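Local coordinates for protein ricin B lectin (Clostridium thermocellum, PDB 3VSF) that probably hydrolyses beta-1,3-galactan as an exo-acting galactanase, joining a family 43 glycoside hydrolase domain to a galactose-binding beta-trefoil module, at residues K227-Q232 / S274-L279; Q232-P237 / Q260-Y265; V388-T391 / S397-W400. All coordinates share one frame; numbering follows the deposited sequence.

Contact 1 of 3, residues K227-Q232 / S274-L279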
# COMPACT_ATOMS: atom_id res chain seq x y z
N LYS A 227 -1.40 -21.06 13.19
CA LYS A 227 -0.11 -20.84 12.55
C LYS A 227 -0.33 -20.64 11.06
O LYS A 227 -0.95 -21.47 10.40
CB LYS A 227 0.83 -22.03 12.79
CG LYS A 227 1.17 -22.27 14.25
CD LYS A 227 2.14 -23.43 14.40
CE LYS A 227 2.54 -23.65 15.85
NZ LYS A 227 3.51 -24.77 16.00
N LEU A 228 0.18 -19.53 10.53
CA LEU A 228 -0.10 -19.16 9.14
C LEU A 228 1.16 -19.09 8.28
O LEU A 228 2.14 -18.45 8.65
CB LEU A 228 -0.84 -17.83 9.09
CG LEU A 228 -2.12 -17.74 9.93
CD1 LEU A 228 -2.69 -16.34 9.89
CD2 LEU A 228 -3.14 -18.76 9.46
N PHE A 229 1.11 -19.74 7.12
CA PHE A 229 2.19 -19.67 6.15
C PHE A 229 3.52 -20.15 6.73
O PHE A 229 4.50 -19.41 6.76
CB PHE A 229 2.33 -18.24 5.62
CG PHE A 229 1.05 -17.66 5.09
CD1 PHE A 229 0.14 -18.47 4.43
CD2 PHE A 229 0.75 -16.32 5.26
CE1 PHE A 229 -1.04 -17.95 3.94
CE2 PHE A 229 -0.43 -15.79 4.77
CZ PHE A 229 -1.33 -16.61 4.11
N VAL A 230 3.53 -21.40 7.19
CA VAL A 230 4.72 -21.97 7.82
C VAL A 230 5.85 -22.17 6.82
O VAL A 230 5.64 -22.64 5.71
CB VAL A 230 4.39 -23.30 8.52
CG1 VAL A 230 3.37 -23.09 9.62
CG2 VAL A 230 3.89 -24.32 7.51
N GLY A 231 7.07 -21.81 7.24
CA GLY A 231 8.25 -22.00 6.42
C GLY A 231 8.31 -21.10 5.20
O GLY A 231 9.24 -21.18 4.40
N GLN A 232 7.32 -20.22 5.06
CA GLN A 232 7.25 -19.33 3.91
C GLN A 232 7.88 -17.97 4.21
O GLN A 232 8.10 -17.16 3.30
CB GLN A 232 5.80 -19.18 3.43
CG GLN A 232 5.19 -20.49 2.96
CD GLN A 232 3.72 -20.36 2.61
OE1 GLN A 232 3.14 -19.28 2.70
NE2 GLN A 232 3.11 -21.47 2.21
N SER A 274 -6.03 -18.94 1.82
CA SER A 274 -5.63 -19.23 0.45
C SER A 274 -4.12 -19.20 0.30
O SER A 274 -3.39 -19.03 1.28
CB SER A 274 -6.27 -18.22 -0.51
OG SER A 274 -5.77 -16.92 -0.28
N GLN A 275 -3.66 -19.36 -0.93
CA GLN A 275 -2.24 -19.24 -1.24
C GLN A 275 -1.87 -17.76 -1.34
O GLN A 275 -2.74 -16.89 -1.28
CB GLN A 275 -1.91 -19.96 -2.55
CG GLN A 275 -2.89 -19.66 -3.68
CD GLN A 275 -2.55 -20.40 -4.96
OE1 GLN A 275 -1.57 -20.07 -5.63
NE2 GLN A 275 -3.35 -21.40 -5.29
N LEU A 276 -0.58 -17.48 -1.48
CA LEU A 276 -0.11 -16.10 -1.57
C LEU A 276 -0.27 -15.55 -2.98
O LEU A 276 0.11 -16.19 -3.96
CB LEU A 276 1.35 -16.00 -1.12
CG LEU A 276 1.65 -16.21 0.36
CD1 LEU A 276 0.82 -15.27 1.23
CD2 LEU A 276 1.43 -17.66 0.77
N TYR A 277 -0.83 -14.35 -3.08
CA TYR A 277 -0.98 -13.67 -4.36
C TYR A 277 -0.20 -12.36 -4.37
O TYR A 277 -0.28 -11.57 -3.43
CB TYR A 277 -2.46 -13.40 -4.66
CG TYR A 277 -3.29 -14.64 -4.82
CD1 TYR A 277 -3.28 -15.36 -6.01
CD2 TYR A 277 -4.11 -15.10 -3.79
CE1 TYR A 277 -4.05 -16.50 -6.17
CE2 TYR A 277 -4.88 -16.24 -3.94
CZ TYR A 277 -4.84 -16.94 -5.13
OH TYR A 277 -5.61 -18.07 -5.29
N ASN A 278 0.57 -12.14 -5.43
CA ASN A 278 1.40 -10.95 -5.54
C ASN A 278 0.60 -9.65 -5.42
O ASN A 278 -0.51 -9.54 -5.93
CB ASN A 278 2.19 -10.96 -6.85
CG ASN A 278 3.30 -12.00 -6.85
OD1 ASN A 278 3.32 -12.90 -6.00
ND2 ASN A 278 4.22 -11.88 -7.79
N LEU A 279 1.19 -8.68 -4.73
CA LEU A 279 0.56 -7.37 -4.54
C LEU A 279 1.58 -6.28 -4.83
O LEU A 279 2.69 -6.30 -4.30
CB LEU A 279 0.04 -7.24 -3.11
CG LEU A 279 -0.82 -6.01 -2.81
CD1 LEU A 279 -2.10 -6.04 -3.63
CD2 LEU A 279 -1.15 -5.94 -1.32
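Phe229 and Leu276 meet where two neighbouring blades of the family 43 beta-propeller come together near the surface. Phe229 follows the outermost strand 221-228 of one blade and opens a type II beta turn that ends at Gln232; Leu276 lies just before 277-279, the outermost strand of the next. The two side chains approach from opposite directions. Leu276 lays its isobutyl end over one face of the phenyl ring, with CD1 4.0 Å from the ring centroid and only 19° off the normal, a CH-pi contact. CD2 lies on the same side of the ring, 4.0 Å from Phe229 CD1. At the rim, near the ring plane, Ser274 O comes 3.7 Å from Phe229 CE1, so the carbonyl meets an edge C-H while the leucine takes a face. Phe229 reaches across because its CG stands anti to the carbonyl carbon (chi1 -53°), sending the ring away from its own turn. Gln232, at the far end of the turn, runs out extended and sets its amide beside Leu276 CD2. Within the facing segment, Ser274 OG donates to Gln275 O at 3.2 Å and also pairs with Tyr265 N. Ala264, Leu248 and Leu209 also touch the Phe229 side chain. These two segments thus meet through dispersion and a weakly polar edge contact, with no directional bond between them to fix their register.

Contact 2 of 3, residues Q232-P237 / Q260-Y265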
# COMPACT_ATOMS: atom_id res chain seq x y z
N GLN A 232 7.32 -20.22 5.06
CA GLN A 232 7.25 -19.33 3.91
C GLN A 232 7.88 -17.97 4.21
O GLN A 232 8.10 -17.16 3.30
CB GLN A 232 5.80 -19.18 3.43
CG GLN A 232 5.19 -20.49 2.96
CD GLN A 232 3.72 -20.36 2.61
OE1 GLN A 232 3.14 -19.28 2.70
NE2 GLN A 232 3.11 -21.47 2.21
N GLN A 233 8.18 -17.73 5.48
CA GLN A 233 8.98 -16.58 5.89
C GLN A 233 8.36 -15.24 5.46
O GLN A 233 9.00 -14.46 4.77
CB GLN A 233 10.40 -16.72 5.34
CG GLN A 233 11.43 -15.80 5.97
CD GLN A 233 12.84 -16.11 5.51
OE1 GLN A 233 13.07 -17.09 4.80
NE2 GLN A 233 13.79 -15.27 5.91
N ARG A 234 7.13 -15.00 5.89
CA ARG A 234 6.46 -13.74 5.59
C ARG A 234 6.61 -12.75 6.74
O ARG A 234 6.54 -13.12 7.91
CB ARG A 234 4.97 -13.97 5.29
CG ARG A 234 4.72 -14.97 4.17
CD ARG A 234 5.50 -14.60 2.92
NE ARG A 234 5.14 -13.28 2.42
CZ ARG A 234 5.71 -12.70 1.37
NH1 ARG A 234 6.67 -13.33 0.70
NH2 ARG A 234 5.32 -11.49 0.98
N GLU A 235 6.83 -11.48 6.40
CA GLU A 235 7.06 -10.45 7.41
C GLU A 235 6.07 -9.29 7.28
O GLU A 235 5.17 -9.32 6.45
CB GLU A 235 8.49 -9.92 7.32
CG GLU A 235 9.54 -11.01 7.29
CD GLU A 235 9.40 -11.99 8.44
OE1 GLU A 235 9.20 -11.54 9.58
OE2 GLU A 235 9.47 -13.21 8.19
N ALA A 236 6.27 -8.27 8.12
CA ALA A 236 5.42 -7.07 8.11
C ALA A 236 3.96 -7.38 7.82
O ALA A 236 3.37 -6.81 6.89
CB ALA A 236 5.96 -6.05 7.12
N PRO A 237 3.35 -8.27 8.61
CA PRO A 237 1.97 -8.70 8.35
C PRO A 237 0.94 -7.61 8.68
O PRO A 237 1.13 -6.85 9.63
CB PRO A 237 1.79 -9.89 9.29
CG PRO A 237 2.70 -9.59 10.43
CD PRO A 237 3.89 -8.90 9.83
N GLN A 260 8.79 -8.15 -2.99
CA GLN A 260 7.45 -8.44 -3.48
C GLN A 260 6.47 -8.69 -2.34
O GLN A 260 6.56 -9.69 -1.63
CB GLN A 260 7.48 -9.65 -4.41
CG GLN A 260 6.11 -10.07 -4.92
CD GLN A 260 5.50 -9.06 -5.88
OE1 GLN A 260 6.04 -8.80 -6.95
NE2 GLN A 260 4.38 -8.47 -5.48
N ALA A 261 5.52 -7.77 -2.17
CA ALA A 261 4.47 -7.94 -1.17
C ALA A 261 3.43 -8.92 -1.68
O ALA A 261 3.20 -9.02 -2.89
CB ALA A 261 3.83 -6.60 -0.84
N LYS A 262 2.80 -9.65 -0.77
CA LYS A 262 1.78 -10.62 -1.13
C LYS A 262 0.58 -10.54 -0.20
O LYS A 262 0.64 -9.89 0.84
CB LYS A 262 2.37 -12.04 -1.12
CG LYS A 262 3.55 -12.23 -2.06
CD LYS A 262 4.05 -13.66 -2.04
CE LYS A 262 5.23 -13.85 -2.98
NZ LYS A 262 5.69 -15.26 -3.01
N TYR A 263 -0.50 -11.21 -0.58
CA TYR A 263 -1.71 -11.22 0.24
C TYR A 263 -2.43 -12.56 0.16
O TYR A 263 -2.20 -13.35 -0.75
CB TYR A 263 -2.65 -10.08 -0.16
CG TYR A 263 -3.37 -10.31 -1.48
CD1 TYR A 263 -2.82 -9.87 -2.68
CD2 TYR A 263 -4.59 -10.97 -1.52
CE1 TYR A 263 -3.48 -10.07 -3.88
CE2 TYR A 263 -5.25 -11.18 -2.72
CZ TYR A 263 -4.69 -10.72 -3.89
OH TYR A 263 -5.35 -10.93 -5.09
N ALA A 264 -3.31 -12.80 1.13
CA ALA A 264 -4.12 -14.01 1.14
C ALA A 264 -5.46 -13.72 1.80
O ALA A 264 -5.61 -12.70 2.49
CB ALA A 264 -3.40 -15.12 1.88
N TYR A 265 -6.43 -14.60 1.59
CA TYR A 265 -7.76 -14.40 2.13
C TYR A 265 -8.33 -15.68 2.73
O TYR A 265 -7.85 -16.78 2.44
CB TYR A 265 -8.70 -13.87 1.05
CG TYR A 265 -8.76 -14.74 -0.19
CD1 TYR A 265 -9.75 -15.70 -0.33
CD2 TYR A 265 -7.83 -14.60 -1.20
CE1 TYR A 265 -9.81 -16.51 -1.45
CE2 TYR A 265 -7.88 -15.40 -2.33
CZ TYR A 265 -8.87 -16.35 -2.45
OH TYR A 265 -8.93 -17.15 -3.57
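Arg234 and Lys262 cross at about a right angle, the flat end of the arginine lying against the aliphatic stem of the lysine. Lys262 is extended beyond CG, and its CD sits 3.6 Å above the guanidinium plane, offset toward the rim; CG comes 3.6 Å from Arg234 NH2. The arginine chain is folded, with chi2 -52° and chi3 -60°, which turns the guanidinium so that one face meets methylene groups while its edge points at the backbone beyond. At that edge, and in its plane, NH2 gives Gln260 O a straight but weak hydrogen bond of 3.4 Å. The firmer polar partner is Thr250, whose OG1 bonds NE from the strand next to Lys262, so the guanidinium is tied at two of its nitrogens. The loop that carries Arg234 joins two successive blades of the propeller, leading from strand 221-228 to 237-241, and the arginine reaches from it to the third strand of the blade it enters, 261-266. Lys262 carries its charge past the guanidinium: NZ ends 4.3 Å from Arg234 NH1, a like-charge approach that probably discourages any closer fit at this end. At the start of the strand, Gln260 turns its amide back on its own chain. Its NE2 donates to Ala261 O at 2.9 Å, nearly straight and on a carbonyl lone pair, and a weaker bond from the same nitrogen goes to Gly280 O.

Contact 3 of 3, residues V388-T391 / S397-W400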
# COMPACT_ATOMS: atom_id res chain seq x y z
N VAL A 388 -9.36 -0.85 -27.65
CA VAL A 388 -9.80 -0.89 -29.04
C VAL A 388 -10.07 0.51 -29.57
O VAL A 388 -10.20 1.46 -28.80
CB VAL A 388 -11.08 -1.73 -29.20
CG1 VAL A 388 -10.84 -3.16 -28.75
CG2 VAL A 388 -12.22 -1.10 -28.42
N GLN A 389 -10.14 0.63 -30.89
CA GLN A 389 -10.53 1.89 -31.52
C GLN A 389 -12.04 1.90 -31.72
O GLN A 389 -12.64 0.87 -32.00
CB GLN A 389 -9.82 2.08 -32.86
CG GLN A 389 -10.31 1.16 -33.96
CD GLN A 389 -9.79 1.54 -35.33
OE1 GLN A 389 -8.96 2.44 -35.45
NE2 GLN A 389 -10.26 0.86 -36.36
N TRP A 390 -12.65 3.07 -31.56
CA TRP A 390 -14.09 3.19 -31.72
C TRP A 390 -14.46 4.56 -32.28
O TRP A 390 -13.65 5.49 -32.27
CB TRP A 390 -14.80 2.96 -30.39
CG TRP A 390 -16.21 2.50 -30.54
CD1 TRP A 390 -17.33 3.28 -30.61
CD2 TRP A 390 -16.66 1.14 -30.64
NE1 TRP A 390 -18.45 2.49 -30.75
CE2 TRP A 390 -18.07 1.18 -30.77
CE3 TRP A 390 -16.02 -0.10 -30.63
CZ2 TRP A 390 -18.83 0.02 -30.88
CZ3 TRP A 390 -16.78 -1.25 -30.75
CH2 TRP A 390 -18.18 -1.18 -30.87
N THR A 391 -15.69 4.68 -32.77
CA THR A 391 -16.17 5.93 -33.33
C THR A 391 -16.30 7.00 -32.25
O THR A 391 -16.80 6.74 -31.16
CB THR A 391 -17.54 5.75 -34.02
OG1 THR A 391 -17.43 4.75 -35.04
CG2 THR A 391 -17.99 7.06 -34.65
N SER A 397 -15.17 6.58 -21.80
CA SER A 397 -14.14 5.60 -22.09
C SER A 397 -13.14 6.10 -23.13
O SER A 397 -12.04 5.56 -23.26
CB SER A 397 -14.77 4.29 -22.56
OG SER A 397 -15.69 3.79 -21.61
N GLN A 398 -13.53 7.12 -23.88
CA GLN A 398 -12.69 7.65 -24.95
C GLN A 398 -11.95 8.91 -24.54
O GLN A 398 -11.39 9.62 -25.38
CB GLN A 398 -13.53 7.91 -26.20
CG GLN A 398 -14.24 6.68 -26.74
CD GLN A 398 -15.08 6.97 -27.96
OE1 GLN A 398 -15.37 8.13 -28.26
NE2 GLN A 398 -15.49 5.93 -28.67
N GLN A 399 -11.95 9.20 -23.24
CA GLN A 399 -11.26 10.38 -22.72
C GLN A 399 -10.06 9.96 -21.87
O GLN A 399 -10.15 9.02 -21.09
CB GLN A 399 -12.23 11.24 -21.91
CG GLN A 399 -13.53 11.55 -22.64
CD GLN A 399 -14.45 12.45 -21.85
OE1 GLN A 399 -14.01 13.31 -21.09
NE2 GLN A 399 -15.76 12.25 -22.01
N TRP A 400 -8.95 10.67 -22.03
CA TRP A 400 -7.70 10.26 -21.39
C TRP A 400 -6.93 11.43 -20.78
O TRP A 400 -6.82 12.50 -21.38
CB TRP A 400 -6.81 9.53 -22.40
CG TRP A 400 -7.48 8.37 -23.06
CD1 TRP A 400 -8.35 8.41 -24.11
CD2 TRP A 400 -7.33 6.98 -22.72
NE1 TRP A 400 -8.76 7.14 -24.44
CE2 TRP A 400 -8.14 6.24 -23.60
CE3 TRP A 400 -6.59 6.30 -21.76
CZ2 TRP A 400 -8.24 4.85 -23.55
CZ3 TRP A 400 -6.68 4.92 -21.70
CH2 TRP A 400 -7.50 4.21 -22.59
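Trp390, near the end of strand 385-390, is the first residue of its segment to touch Gln398 across the loop. Its backbone pairs with Val373 on the adjoining strand 373-376. Its side chain sets out toward Gln398, but the indole then turns off: CG lies anti to the backbone N (chi1 -156°), and the ring leads away from the glutamine. What remains in contact is the root of the side chain, with Gln398 NE2 3.5 Å from Trp390 CB and 3.8 Å from CD1. Ring and amide planes stand 51° apart, so the two groups meet obliquely and do not stack. Thr391 comes next and supplies the polar half of the contact through its backbone. Its O accepts from Gln398 NE2 at 2.9 Å, with an N-H...O angle of 164°. The acceptor lies nearly in the amide plane of Gln398, whereas the nitrogen approaches from well above the carbonyl plane, not along a lone pair. The side chain of Thr391 faces another way, its OG1 bonded to Asp477. Gln398 spans the distance by staying extended beyond CG, passing Val373 and Asp375 on the neighbouring strand. It is the glutamine of the Gln-x-Trp sequence that recurs in ricin-type beta-trefoils, with Trp400 as the tryptophan, whose NE1 bonds Leu374 O. The other end of the same amide is used too, OE1 taking the N-H of Asn393. One side-chain amide therefore donates to Thr391 and accepts from Asn393, satisfying two main-chain groups at the start of the loop that leads back to it. That double use fixes the amide's rotation and ties the loop across its own base.

Contacts 1 and 2 are neighbours in one blade-to-blade junction of the catalytic propeller: their centres are 6 Å apart, they share Gln232, and contact 2 is nested in the chain between the segments of contact 1. Strands 261-266 and 277-279 pair in the same sheet, with Leu279 N 2.8 Å from Ala261 O, while Phe229 CZ reaches 3.4 Å from Ala264 CB. Contact 3 stands apart in the beta-trefoil module, its centre 40 Å from that of contact 1 and 38 Å from that of contact 2. Contact 2 comes near the module's sugar site: the Gln260 side chain is about 10 Å from that of Asn440, which binds beta-D-galactose in a structure of this protein, though no sugar is bound here.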